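Long-range contacts in valine-pyruvate aminotransferase (Salmonella typhimurium, PDB 3G7Q), which catalyses the pyridoxal phosphate-dependent transfer of the amino group between valine and pyruvate, and is probably involved in the biosynthesis of alanine: residues A33-G38 / G364-P369; M183-R188 / P215-N220; I242-S247 / I260-D265; T352-Y357 / H383-M388. All blocks are in the same frame, centred on the assembly; numbering follows the deposited sequence.

Interaction 1: A33-G38 / G364-P369; sequences AIMLGG and GVLMVP
In Ile34, CG1 sits beside the backbone N (chi1 -62°), and the chain then runs on extended to CD1. Val365 CG2 is likewise on the backbone-N side of its own residue. The two branches therefore meet, with Ile34 CD1 4.0 Å from Val365 CG2, and the side chains lie alongside each other, pointing the same way. Leu36 and Met367, a selenomethionine, make a second pair of this kind. Met367 is extended beyond CG, which carries its methyl CE to 3.6 Å from Leu36 CD1.

The backbones run in parallel, with end-to-end directions 4° apart. Ile34 N donates to Gly364 O at 2.7 Å, and Leu366 N returns a bond to Ile34 O at 2.9 Å. Both bonds are nearly straight. The next one, from Leu36 N to Leu366 O at 2.9 Å, is more bent (139° at the hydrogen), although it stays in the carbonyl plane. This is a short two-stranded parallel sheet. It ties the N-terminal part of the chain to the C-terminal part of the molecule, consistent with the class I aminotransferase fold.

Gly364 has a positive phi and is the C-prime residue of the Schellman motif that ends helix 353-362. The strand thus starts directly from a helix end. Past the two-stranded pairing, where the chain enters strand 368-369, Val368 CG2 packs against Gly37 O at 3.3 Å. Gly37 O also accepts a hydrogen bond from Arg389 NH2. Helix 396-416 covers the side of Ile34 and Val365, while Leu24 of helix 17-25 touches Leu366 on the other face.

Interaction 2: M183-R188 / P215-N220; sequences MICVSR and PLVIDN
Met183, a selenomethionine, reaches across to Val217 at a slant. Its CG stands between the backbone N and the carbonyl carbon (chi1 48°), and a bend at chi3 brings CE to 3.6 Å from Val217 CG2. On the other face, Ile184 and Leu216 also lie at an angle to each other, with Ile184 CG2 3.8 Å from Leu216 CD1. Farther along that face the pattern changes. Val186 and Ile218 lie side by side and point the same way, with Val186 CG2 4.0 Å from Ile218 CG1.

Ser187 and Asp219 meet through their CB atoms, 3.8 Å apart. Their polar ends turn to other partners: Ser187 OG bonds to Glu137 and Thr190, and Asp219 OD1 accepts from Ala221 N.

The backbone sets this register with five hydrogen bonds, among them Val217 N to Ile184 O at 2.8 Å and Arg188 N to Asp219 O at 2.9 Å. The guanidinium of Arg188 leads away to a salt bridge with Asp199. Phe111 of helix 107-118 lies against Cys185 and Val217, and helix 199-211 covers Ile184 and Val186. Strand 181-187, helix 199-211 and strand 216-219 form a beta-alpha-beta crossover in the central sheet of the aminotransferase fold.

Interaction 3: I242-S247 / I260-D265; sequences IILCMS and IIIAND
Ile260 faces Met246, a selenomethionine, as an antiparallel hydrogen-bonded pair. Ile260 N donates to Met246 O at 2.8 Å, from above the carbonyl plane (39° out of it). Ile260 O accepts from Met246 N at 2.8 Å.

Ile261 turns to the other face, opposite Cys245 in a non-hydrogen-bonded pair. Its closest side-chain contact is diagonal. Ile261 CG2 is 3.6 Å from Ile243 CG2, and the two side chains lie side by side, pointing the same way.

Ile262 returns to the first face and pairs with Leu244. It donates from N to Leu244 O at 2.8 Å, and its own O accepts from Leu244 N. Ile262 CG1 stands on the backbone-N side (chi1 -61°), and CD1 continues to 3.9 Å from Met246 SE. The Met246 chain, bent at chi3, crosses it at an angle.

Ala263 points toward the partner strand, with its CB 4.0 Å from Ile243 CG1. At Asn264 the strands have parted, and a water takes over. It accepts from Asn264 N at 2.9 Å and donates to Ile242 O. Asn264 is the N-cap of helix 265-278, with OD1 accepting from Thr267 N, while ND2 bonds to Pro240 O.

The two strands form a beta hairpin within the large mixed sheet. Strand 259-262 runs against both neighbours, 101-104 and 242-247, a reversal known from aminotransferases of this fold. Strand 216-219 flanks 242-247 on its far edge. Helices 107-118 and 265-278 pack on the face that carries Ile243 and Ile261.

Interaction 4: T352-Y357 / H383-M388; sequences TTELLY and HTHQCM
Thr353 is the tightly held centre of this contact, and it meets Cys387 and Met388 together. Its OG1 lies between the backbone N and the carbonyl carbon (chi1 51°). From there it donates to Cys387 O at 2.9 Å. The same side chain packs on its neighbours: Thr353 CB is 3.6 Å from CG of Met388, a selenomethionine. Thr353 CG2 lies against the Gln386 backbone. Leu356 CD2 extends this apolar patch to Met388 SE at 4.0 Å. The backbone joins in, as Thr353 N donates to His385 O at 2.9 Å from above the carbonyl plane.

The other side is more open and more polar. His385 ND1 donates to Glu354 OE1 at 2.7 Å in a nearly straight bond. OE1 lies at the ring edge, close to the ring plane. ND1 meets it on its syn side but tilted well out of the carboxylate plane, and the two planes are 59° apart. The negative charge would be expected to favour protonation of the imidazole. A water bridges Thr353 OG1 and Glu354 OE2, at 2.8 and 2.7 Å, and also bonds across the contact to Thr384 O. Thr352 is the helix N-cap, with OG1 accepting from Leu355 N, and its methyl lies beside His385 CB.

The contact thus sets the start of helix 353-362 against the entry to strand 387-391. Helix 396-416 packs on Leu356, strand 341-345 borders Cys387, and the ring of His371 stacks on His385.

Interactions 2 and 3 are both deep in the large mixed sheet, one parallel and one antiparallel, with mainly apolar side chains. They join through strands 216-219 and 242-247, where Ile218 N probably bonds to Ile243 O and Asn220 N to Cys245 O. Interactions 1 and 4 lie on the same side of the chain's centre, about 13 Å apart between centres, and interaction 3 lies opposite both. Segment 364-369 leaves the end of helix 353-362, whose start is in interaction 4. Strands 368-369 and 387-391 are neighbours in the six-stranded sheet. Interaction 1 is largely buried strand pairing, exposed at Ala33. Interaction 4 is buried round Thr353 and Met388, but partly exposed at its histidine-carboxylate bond.

Interaction 1: A33-G38 / G364-P369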
loop_
_atom_site.group_PDB
_atom_site.type_symbol
_atom_site.label_atom_id
_atom_site.label_comp_id
_atom_site.label_asym_id
_atom_site.label_seq_id
_atom_site.Cartn_x
_atom_site.Cartn_y
_atom_site.Cartn_z
ATOM N N ALA A 33 20.388 10.672 -20.407
ATOM C CA ALA A 33 20.310 11.515 -19.207
ATOM C C ALA A 33 21.147 10.950 -18.075
ATOM O O ALA A 33 21.289 9.725 -17.937
ATOM C CB ALA A 33 18.869 11.651 -18.745
ATOM N N ILE A 34 21.701 11.842 -17.257
ATOM C CA ILE A 34 22.498 11.446 -16.094
ATOM C C ILE A 34 21.552 11.690 -14.923
ATOM O O ILE A 34 21.376 12.828 -14.468
ATOM C CB ILE A 34 23.795 12.227 -16.023
ATOM C CG1 ILE A 34 24.630 11.917 -17.279
ATOM C CG2 ILE A 34 24.548 11.868 -14.744
ATOM C CD1 ILE A 34 25.687 12.930 -17.576
HETATM N N MSE A 35 20.912 10.624 -14.445
HETATM C CA MSE A 35 19.897 10.718 -13.395
HETATM C C MSE A 35 20.472 10.399 -12.010
HETATM O O MSE A 35 20.522 9.240 -11.601
HETATM C CB MSE A 35 18.717 9.787 -13.729
HETATM C CG MSE A 35 17.680 9.603 -12.600
HETATM SE SE MSE A 35 16.986 11.268 -11.866
HETATM C CE MSE A 35 15.651 10.491 -10.709
ATOM N N LEU A 36 20.851 11.444 -11.283
ATOM C CA LEU A 36 21.460 11.327 -9.938
ATOM C C LEU A 36 20.533 11.782 -8.839
ATOM O O LEU A 36 20.948 11.863 -7.681
ATOM C CB LEU A 36 22.766 12.130 -9.908
ATOM C CG LEU A 36 23.790 11.755 -10.991
ATOM C CD1 LEU A 36 25.040 12.606 -10.882
ATOM C CD2 LEU A 36 24.187 10.265 -10.936
ATOM N N GLY A 37 19.271 12.033 -9.182
ATOM C CA GLY A 37 18.267 12.534 -8.264
ATOM C C GLY A 37 17.312 11.537 -7.632
ATOM O O GLY A 37 16.396 11.940 -6.927
ATOM N N GLY A 38 17.513 10.254 -7.904
ATOM C CA GLY A 38 16.635 9.192 -7.391
ATOM C C GLY A 38 17.114 8.582 -6.101
ATOM O O GLY A 38 18.178 8.939 -5.599
ATOM N N GLY A 364 21.328 17.804 -19.260
ATOM C CA GLY A 364 21.087 16.381 -19.079
ATOM C C GLY A 364 21.453 15.764 -17.762
ATOM O O GLY A 364 21.552 14.537 -17.663
ATOM N N VAL A 365 21.639 16.601 -16.738
ATOM C CA VAL A 365 22.035 16.140 -15.411
ATOM C C VAL A 365 20.947 16.510 -14.403
ATOM O O VAL A 365 20.527 17.670 -14.320
ATOM C CB VAL A 365 23.384 16.767 -14.973
ATOM C CG1 VAL A 365 23.767 16.335 -13.565
ATOM C CG2 VAL A 365 24.502 16.418 -15.958
ATOM N N LEU A 366 20.457 15.509 -13.678
ATOM C CA LEU A 366 19.459 15.713 -12.664
ATOM C C LEU A 366 19.969 15.370 -11.259
ATOM O O LEU A 366 20.459 14.262 -11.032
ATOM C CB LEU A 366 18.234 14.871 -12.979
ATOM C CG LEU A 366 17.437 15.272 -14.222
ATOM C CD1 LEU A 366 16.360 14.235 -14.385
ATOM C CD2 LEU A 366 16.849 16.708 -14.131
HETATM N N MSE A 367 19.835 16.346 -10.340
HETATM C CA MSE A 367 20.131 16.217 -8.909
HETATM C C MSE A 367 18.960 16.900 -8.199
HETATM O O MSE A 367 18.152 17.561 -8.856
HETATM C CB MSE A 367 21.465 16.879 -8.550
HETATM C CG MSE A 367 22.601 16.245 -9.264
HETATM SE SE MSE A 367 24.282 17.123 -8.704
HETATM C CE MSE A 367 25.567 15.889 -9.512
ATOM N N VAL A 368 18.837 16.719 -6.884
ATOM C CA VAL A 368 17.699 17.306 -6.154
ATOM C C VAL A 368 18.078 18.592 -5.435
ATOM O O VAL A 368 19.025 18.620 -4.667
ATOM C CB VAL A 368 17.079 16.333 -5.120
ATOM C CG1 VAL A 368 15.745 16.899 -4.626
ATOM C CG2 VAL A 368 16.886 14.934 -5.735
ATOM N N PRO A 369 17.367 19.685 -5.711
ATOM C CA PRO A 369 17.654 20.887 -4.939
ATOM C C PRO A 369 17.407 20.668 -3.450
ATOM O O PRO A 369 16.407 20.069 -3.056
ATOM C CB PRO A 369 16.658 21.918 -5.509
ATOM C CG PRO A 369 16.316 21.403 -6.814
ATOM C CD PRO A 369 16.343 19.924 -6.739
#

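Interaction 2: M183-R188 / P215-N220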
loop_
_atom_site.group_PDB
_atom_site.type_symbol
_atom_site.label_atom_id
_atom_site.label_comp_id
_atom_site.label_asym_id
_atom_site.label_seq_id
_atom_site.Cartn_x
_atom_site.Cartn_y
_atom_site.Cartn_z
HETATM N N MSE A 183 5.081 14.285 18.111
HETATM C CA MSE A 183 6.121 13.274 17.972
HETATM C C MSE A 183 7.400 13.907 17.487
HETATM O O MSE A 183 7.382 14.979 16.873
HETATM C CB MSE A 183 5.705 12.157 17.003
HETATM C CG MSE A 183 5.122 12.609 15.686
HETATM SE SE MSE A 183 4.814 11.071 14.458
HETATM C CE MSE A 183 6.308 11.050 13.709
ATOM N N ILE A 184 8.504 13.217 17.768
ATOM C CA ILE A 184 9.837 13.642 17.379
ATOM C C ILE A 184 10.293 12.610 16.354
ATOM O O ILE A 184 10.215 11.414 16.615
ATOM C CB ILE A 184 10.783 13.668 18.572
ATOM C CG1 ILE A 184 10.235 14.608 19.658
ATOM C CG2 ILE A 184 12.182 14.068 18.115
ATOM C CD1 ILE A 184 11.114 14.737 20.931
ATOM N N CYS A 185 10.770 13.072 15.206
ATOM C CA CYS A 185 11.123 12.163 14.128
ATOM C C CYS A 185 12.532 12.380 13.593
ATOM O O CYS A 185 12.889 13.493 13.238
ATOM C CB CYS A 185 10.115 12.350 13.003
ATOM S SG CYS A 185 10.257 11.123 11.714
ATOM N N VAL A 186 13.323 11.308 13.530
ATOM C CA VAL A 186 14.682 11.351 13.010
ATOM C C VAL A 186 14.892 10.092 12.162
ATOM O O VAL A 186 14.116 9.149 12.233
ATOM C CB VAL A 186 15.755 11.392 14.115
ATOM C CG1 VAL A 186 15.648 12.635 14.943
ATOM C CG2 VAL A 186 15.672 10.144 15.003
ATOM N N SER A 187 15.908 10.101 11.319
ATOM C CA SER A 187 16.284 8.910 10.544
ATOM C C SER A 187 17.729 8.636 10.931
ATOM O O SER A 187 18.417 9.545 11.423
ATOM C CB SER A 187 16.125 9.132 9.045
ATOM O OG SER A 187 16.877 10.272 8.637
ATOM N N ARG A 188 18.198 7.392 10.750
ATOM C CA ARG A 188 19.565 7.047 11.119
ATOM C C ARG A 188 20.013 5.760 10.461
ATOM O O ARG A 188 19.557 4.685 10.857
ATOM C CB ARG A 188 19.669 6.873 12.644
ATOM C CG ARG A 188 21.062 6.858 13.217
ATOM C CD ARG A 188 21.005 6.500 14.691
ATOM N NE ARG A 188 22.188 6.914 15.421
ATOM C CZ ARG A 188 22.678 6.297 16.504
ATOM N NH1 ARG A 188 22.131 5.172 16.959
ATOM N NH2 ARG A 188 23.742 6.768 17.117
ATOM N N PRO A 215 6.248 9.996 21.421
ATOM C CA PRO A 215 7.182 9.015 20.871
ATOM C C PRO A 215 8.374 9.601 20.141
ATOM O O PRO A 215 8.289 10.699 19.571
ATOM C CB PRO A 215 6.340 8.264 19.832
ATOM C CG PRO A 215 5.254 9.231 19.444
ATOM C CD PRO A 215 4.976 10.043 20.672
ATOM N N LEU A 216 9.464 8.844 20.145
ATOM C CA LEU A 216 10.636 9.160 19.334
ATOM C C LEU A 216 10.602 8.175 18.190
ATOM O O LEU A 216 10.712 6.985 18.412
ATOM C CB LEU A 216 11.932 8.993 20.108
ATOM C CG LEU A 216 13.236 9.161 19.325
ATOM C CD1 LEU A 216 13.279 10.513 18.594
ATOM C CD2 LEU A 216 14.465 8.945 20.269
ATOM N N VAL A 217 10.438 8.683 16.972
ATOM C CA VAL A 217 10.306 7.851 15.795
ATOM C C VAL A 217 11.645 7.865 15.076
ATOM O O VAL A 217 12.182 8.943 14.800
ATOM C CB VAL A 217 9.175 8.378 14.873
ATOM C CG1 VAL A 217 8.988 7.457 13.682
ATOM C CG2 VAL A 217 7.854 8.501 15.654
ATOM N N ILE A 218 12.192 6.680 14.807
ATOM C CA ILE A 218 13.486 6.532 14.129
ATOM C C ILE A 218 13.334 5.720 12.842
ATOM O O ILE A 218 12.936 4.556 12.864
ATOM C CB ILE A 218 14.555 5.852 15.017
ATOM C CG1 ILE A 218 14.651 6.554 16.377
ATOM C CG2 ILE A 218 15.905 5.842 14.279
ATOM C CD1 ILE A 218 15.562 5.842 17.436
ATOM N N ASP A 219 13.617 6.357 11.717
ATOM C CA ASP A 219 13.575 5.692 10.441
ATOM C C ASP A 219 14.937 5.004 10.226
ATOM O O ASP A 219 15.956 5.683 10.057
ATOM C CB ASP A 219 13.300 6.673 9.330
ATOM C CG ASP A 219 13.061 5.972 8.000
ATOM O OD1 ASP A 219 13.249 4.738 7.926
ATOM O OD2 ASP A 219 12.646 6.659 7.059
ATOM N N ASN A 220 14.919 3.664 10.229
ATOM C CA ASN A 220 16.105 2.786 10.134
ATOM C C ASN A 220 16.109 2.060 8.775
ATOM O O ASN A 220 16.644 0.957 8.672
ATOM C CB ASN A 220 16.053 1.785 11.273
ATOM C CG ASN A 220 17.380 1.044 11.561
ATOM O OD1 ASN A 220 17.454 -0.189 11.499
ATOM N ND2 ASN A 220 18.388 1.781 11.903
#

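Interaction 3: I242-S247 / I260-D265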
loop_
_atom_site.group_PDB
_atom_site.type_symbol
_atom_site.label_atom_id
_atom_site.label_comp_id
_atom_site.label_asym_id
_atom_site.label_seq_id
_atom_site.Cartn_x
_atom_site.Cartn_y
_atom_site.Cartn_z
ATOM N N ILE A 242 9.991 4.193 21.812
ATOM C CA ILE A 242 10.583 4.382 20.494
ATOM C C ILE A 242 9.765 3.636 19.449
ATOM O O ILE A 242 9.263 2.539 19.694
ATOM C CB ILE A 242 12.050 3.956 20.463
ATOM C CG1 ILE A 242 12.861 4.956 21.288
ATOM C CG2 ILE A 242 12.568 3.922 19.011
ATOM C CD1 ILE A 242 14.266 4.653 21.394
ATOM N N ILE A 243 9.589 4.270 18.304
ATOM C CA ILE A 243 8.921 3.663 17.158
ATOM C C ILE A 243 10.010 3.558 16.097
ATOM O O ILE A 243 10.522 4.568 15.645
ATOM C CB ILE A 243 7.736 4.492 16.649
ATOM C CG1 ILE A 243 6.698 4.742 17.778
ATOM C CG2 ILE A 243 7.041 3.774 15.465
ATOM C CD1 ILE A 243 5.588 5.707 17.361
ATOM N N LEU A 244 10.336 2.335 15.689
ATOM C CA LEU A 244 11.435 2.077 14.765
ATOM C C LEU A 244 10.910 1.562 13.430
ATOM O O LEU A 244 10.251 0.524 13.413
ATOM C CB LEU A 244 12.359 1.059 15.437
ATOM C CG LEU A 244 13.616 0.508 14.775
ATOM C CD1 LEU A 244 14.472 1.642 14.299
ATOM C CD2 LEU A 244 14.354 -0.376 15.803
ATOM N N CYS A 245 11.224 2.257 12.325
ATOM C CA CYS A 245 10.746 1.872 10.997
ATOM C C CYS A 245 11.888 1.243 10.222
ATOM O O CYS A 245 12.972 1.827 10.133
ATOM C CB CYS A 245 10.212 3.069 10.233
ATOM S SG CYS A 245 8.833 3.855 11.125
HETATM N N MSE A 246 11.640 0.053 9.680
HETATM C CA MSE A 246 12.615 -0.675 8.887
HETATM C C MSE A 246 11.974 -1.022 7.556
HETATM O O MSE A 246 10.765 -0.891 7.379
HETATM C CB MSE A 246 13.105 -1.921 9.638
HETATM C CG MSE A 246 13.774 -1.589 10.988
HETATM SE SE MSE A 246 14.421 -3.216 11.819
HETATM C CE MSE A 246 16.352 -3.135 10.633
ATOM N N SER A 247 12.776 -1.492 6.617
ATOM C CA SER A 247 12.259 -1.780 5.293
ATOM C C SER A 247 13.116 -2.807 4.610
ATOM O O SER A 247 14.277 -2.956 4.925
ATOM C CB SER A 247 12.270 -0.482 4.466
ATOM O OG SER A 247 11.825 -0.716 3.128
ATOM N N ILE A 260 8.333 -2.193 7.965
ATOM C CA ILE A 260 8.206 -2.807 9.270
ATOM C C ILE A 260 8.184 -1.719 10.328
ATOM O O ILE A 260 8.989 -0.795 10.252
ATOM C CB ILE A 260 9.421 -3.716 9.520
ATOM C CG1 ILE A 260 9.453 -4.861 8.501
ATOM C CG2 ILE A 260 9.428 -4.253 10.938
ATOM C CD1 ILE A 260 10.807 -5.554 8.395
ATOM N N ILE A 261 7.286 -1.810 11.299
ATOM C CA ILE A 261 7.242 -0.846 12.399
ATOM C C ILE A 261 7.398 -1.616 13.688
ATOM O O ILE A 261 6.695 -2.612 13.922
ATOM C CB ILE A 261 5.934 -0.052 12.463
ATOM C CG1 ILE A 261 5.755 0.809 11.214
ATOM C CG2 ILE A 261 5.884 0.835 13.700
ATOM C CD1 ILE A 261 4.327 1.387 11.108
ATOM N N ILE A 262 8.309 -1.152 14.535
ATOM C CA ILE A 262 8.543 -1.777 15.847
ATOM C C ILE A 262 8.172 -0.733 16.881
ATOM O O ILE A 262 8.717 0.363 16.864
ATOM C CB ILE A 262 10.006 -2.257 15.962
ATOM C CG1 ILE A 262 10.277 -3.317 14.878
ATOM C CG2 ILE A 262 10.295 -2.849 17.344
ATOM C CD1 ILE A 262 11.683 -3.463 14.564
ATOM N N ALA A 263 7.254 -1.075 17.782
ATOM C CA ALA A 263 6.749 -0.123 18.778
ATOM C C ALA A 263 6.062 -0.847 19.905
ATOM O O ALA A 263 5.895 -2.073 19.843
ATOM C CB ALA A 263 5.777 0.873 18.108
ATOM N N ASN A 264 5.653 -0.109 20.937
ATOM C CA ASN A 264 4.897 -0.716 22.035
ATOM C C ASN A 264 3.578 -1.276 21.469
ATOM O O ASN A 264 3.110 -0.835 20.420
ATOM C CB ASN A 264 4.682 0.249 23.221
ATOM C CG ASN A 264 3.827 1.467 22.880
ATOM O OD1 ASN A 264 2.728 1.355 22.326
ATOM N ND2 ASN A 264 4.310 2.645 23.270
ATOM N N ASP A 265 3.014 -2.271 22.141
ATOM C CA ASP A 265 1.801 -2.956 21.614
ATOM C C ASP A 265 0.561 -2.081 21.389
ATOM O O ASP A 265 -0.233 -2.370 20.484
ATOM C CB ASP A 265 1.456 -4.194 22.452
ATOM C CG ASP A 265 1.348 -3.902 23.916
ATOM O OD1 ASP A 265 0.701 -2.906 24.293
ATOM O OD2 ASP A 265 1.907 -4.698 24.696
HETATM O O HOH W 1 6.866 2.544 21.003
#

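Interaction 4: T352-Y357 / H383-M388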
loop_
_atom_site.group_PDB
_atom_site.type_symbol
_atom_site.label_atom_id
_atom_site.label_comp_id
_atom_site.label_asym_id
_atom_site.label_seq_id
_atom_site.Cartn_x
_atom_site.Cartn_y
_atom_site.Cartn_z
ATOM N N THR A 352 21.142 30.354 -6.517
ATOM C CA THR A 352 20.489 29.268 -5.763
ATOM C C THR A 352 20.640 27.925 -6.465
ATOM O O THR A 352 20.856 27.849 -7.671
ATOM C CB THR A 352 18.999 29.518 -5.593
ATOM O OG1 THR A 352 18.362 29.418 -6.871
ATOM C CG2 THR A 352 18.726 30.888 -4.969
ATOM N N THR A 353 20.466 26.837 -5.719
ATOM C CA THR A 353 20.528 25.523 -6.334
ATOM C C THR A 353 19.239 25.207 -7.098
ATOM O O THR A 353 19.206 24.246 -7.878
ATOM C CB THR A 353 20.947 24.421 -5.333
ATOM O OG1 THR A 353 20.140 24.489 -4.177
ATOM C CG2 THR A 353 22.427 24.595 -4.927
ATOM N N GLU A 354 18.174 26.000 -6.892
ATOM C CA GLU A 354 17.022 25.898 -7.785
ATOM C C GLU A 354 17.462 26.335 -9.198
ATOM O O GLU A 354 17.128 25.695 -10.207
ATOM C CB GLU A 354 15.859 26.763 -7.303
ATOM C CG GLU A 354 15.118 26.209 -6.060
ATOM C CD GLU A 354 15.804 26.407 -4.713
ATOM O OE1 GLU A 354 16.724 27.232 -4.525
ATOM O OE2 GLU A 354 15.408 25.673 -3.800
ATOM N N LEU A 355 18.207 27.421 -9.278
ATOM C CA LEU A 355 18.691 27.888 -10.584
ATOM C C LEU A 355 19.742 26.928 -11.150
ATOM O O LEU A 355 19.695 26.571 -12.324
ATOM C CB LEU A 355 19.224 29.314 -10.516
ATOM C CG LEU A 355 19.724 29.891 -11.847
ATOM C CD1 LEU A 355 18.675 29.790 -13.005
ATOM C CD2 LEU A 355 20.146 31.347 -11.635
ATOM N N LEU A 356 20.681 26.529 -10.316
ATOM C CA LEU A 356 21.682 25.537 -10.728
ATOM C C LEU A 356 21.001 24.278 -11.283
ATOM O O LEU A 356 21.387 23.766 -12.329
ATOM C CB LEU A 356 22.575 25.166 -9.568
ATOM C CG LEU A 356 23.833 24.367 -9.961
ATOM C CD1 LEU A 356 24.777 25.145 -10.921
ATOM C CD2 LEU A 356 24.580 23.906 -8.686
ATOM N N TYR A 357 19.954 23.812 -10.608
ATOM C CA TYR A 357 19.191 22.654 -11.074
ATOM C C TYR A 357 18.696 22.819 -12.516
ATOM O O TYR A 357 18.750 21.880 -13.304
ATOM C CB TYR A 357 17.975 22.425 -10.154
ATOM C CG TYR A 357 16.972 21.419 -10.704
ATOM C CD1 TYR A 357 15.928 21.806 -11.537
ATOM C CD2 TYR A 357 17.057 20.084 -10.355
ATOM C CE1 TYR A 357 15.018 20.870 -12.025
ATOM C CE2 TYR A 357 16.161 19.145 -10.861
ATOM C CZ TYR A 357 15.144 19.548 -11.673
ATOM O OH TYR A 357 14.265 18.599 -12.140
ATOM N N HIS A 383 21.303 29.031 3.518
ATOM C CA HIS A 383 21.942 27.721 3.391
ATOM C C HIS A 383 21.122 26.676 2.643
ATOM O O HIS A 383 21.677 25.895 1.863
ATOM C CB HIS A 383 22.228 27.192 4.794
ATOM C CG HIS A 383 22.871 25.836 4.819
ATOM N ND1 HIS A 383 24.229 25.661 4.676
ATOM C CD2 HIS A 383 22.355 24.604 5.057
ATOM C CE1 HIS A 383 24.513 24.371 4.779
ATOM N NE2 HIS A 383 23.394 23.708 5.011
ATOM N N THR A 384 19.810 26.647 2.845
ATOM C CA THR A 384 18.968 25.642 2.186
ATOM C C THR A 384 19.006 25.775 0.669
ATOM O O THR A 384 18.733 24.818 -0.039
ATOM C CB THR A 384 17.511 25.676 2.667
ATOM O OG1 THR A 384 16.829 26.845 2.192
ATOM C CG2 THR A 384 17.461 25.610 4.213
ATOM N N HIS A 385 19.363 26.960 0.182
ATOM C CA HIS A 385 19.459 27.205 -1.258
ATOM C C HIS A 385 20.869 27.021 -1.809
ATOM O O HIS A 385 21.155 27.422 -2.941
ATOM C CB HIS A 385 18.945 28.622 -1.540
ATOM C CG HIS A 385 17.500 28.769 -1.234
ATOM N ND1 HIS A 385 16.536 28.256 -2.073
ATOM C CD2 HIS A 385 16.847 29.288 -0.170
ATOM C CE1 HIS A 385 15.343 28.493 -1.557
ATOM N NE2 HIS A 385 15.502 29.113 -0.398
ATOM N N GLN A 386 21.756 26.412 -1.033
ATOM C CA GLN A 386 23.125 26.195 -1.461
ATOM C C GLN A 386 23.484 24.710 -1.496
ATOM O O GLN A 386 24.631 24.381 -1.738
ATOM C CB GLN A 386 24.080 26.920 -0.511
ATOM C CG GLN A 386 23.865 28.409 -0.497
ATOM C CD GLN A 386 24.696 29.164 0.527
ATOM O OE1 GLN A 386 25.584 28.623 1.208
ATOM N NE2 GLN A 386 24.400 30.446 0.641
ATOM N N CYS A 387 22.499 23.827 -1.286
ATOM C CA CYS A 387 22.750 22.389 -1.227
ATOM C C CYS A 387 21.988 21.621 -2.287
ATOM O O CYS A 387 20.959 22.090 -2.794
ATOM C CB CYS A 387 22.361 21.825 0.141
ATOM S SG CYS A 387 23.195 22.511 1.589
HETATM N N MSE A 388 22.499 20.440 -2.612
HETATM C CA MSE A 388 21.835 19.508 -3.501
HETATM C C MSE A 388 22.095 18.093 -3.049
HETATM O O MSE A 388 23.131 17.801 -2.459
HETATM C CB MSE A 388 22.328 19.633 -4.943
HETATM C CG MSE A 388 22.077 21.006 -5.555
HETATM SE SE MSE A 388 22.171 20.968 -7.513
HETATM C CE MSE A 388 20.446 20.277 -7.443
HETATM O O HOH W 2 17.612 24.290 -3.060
#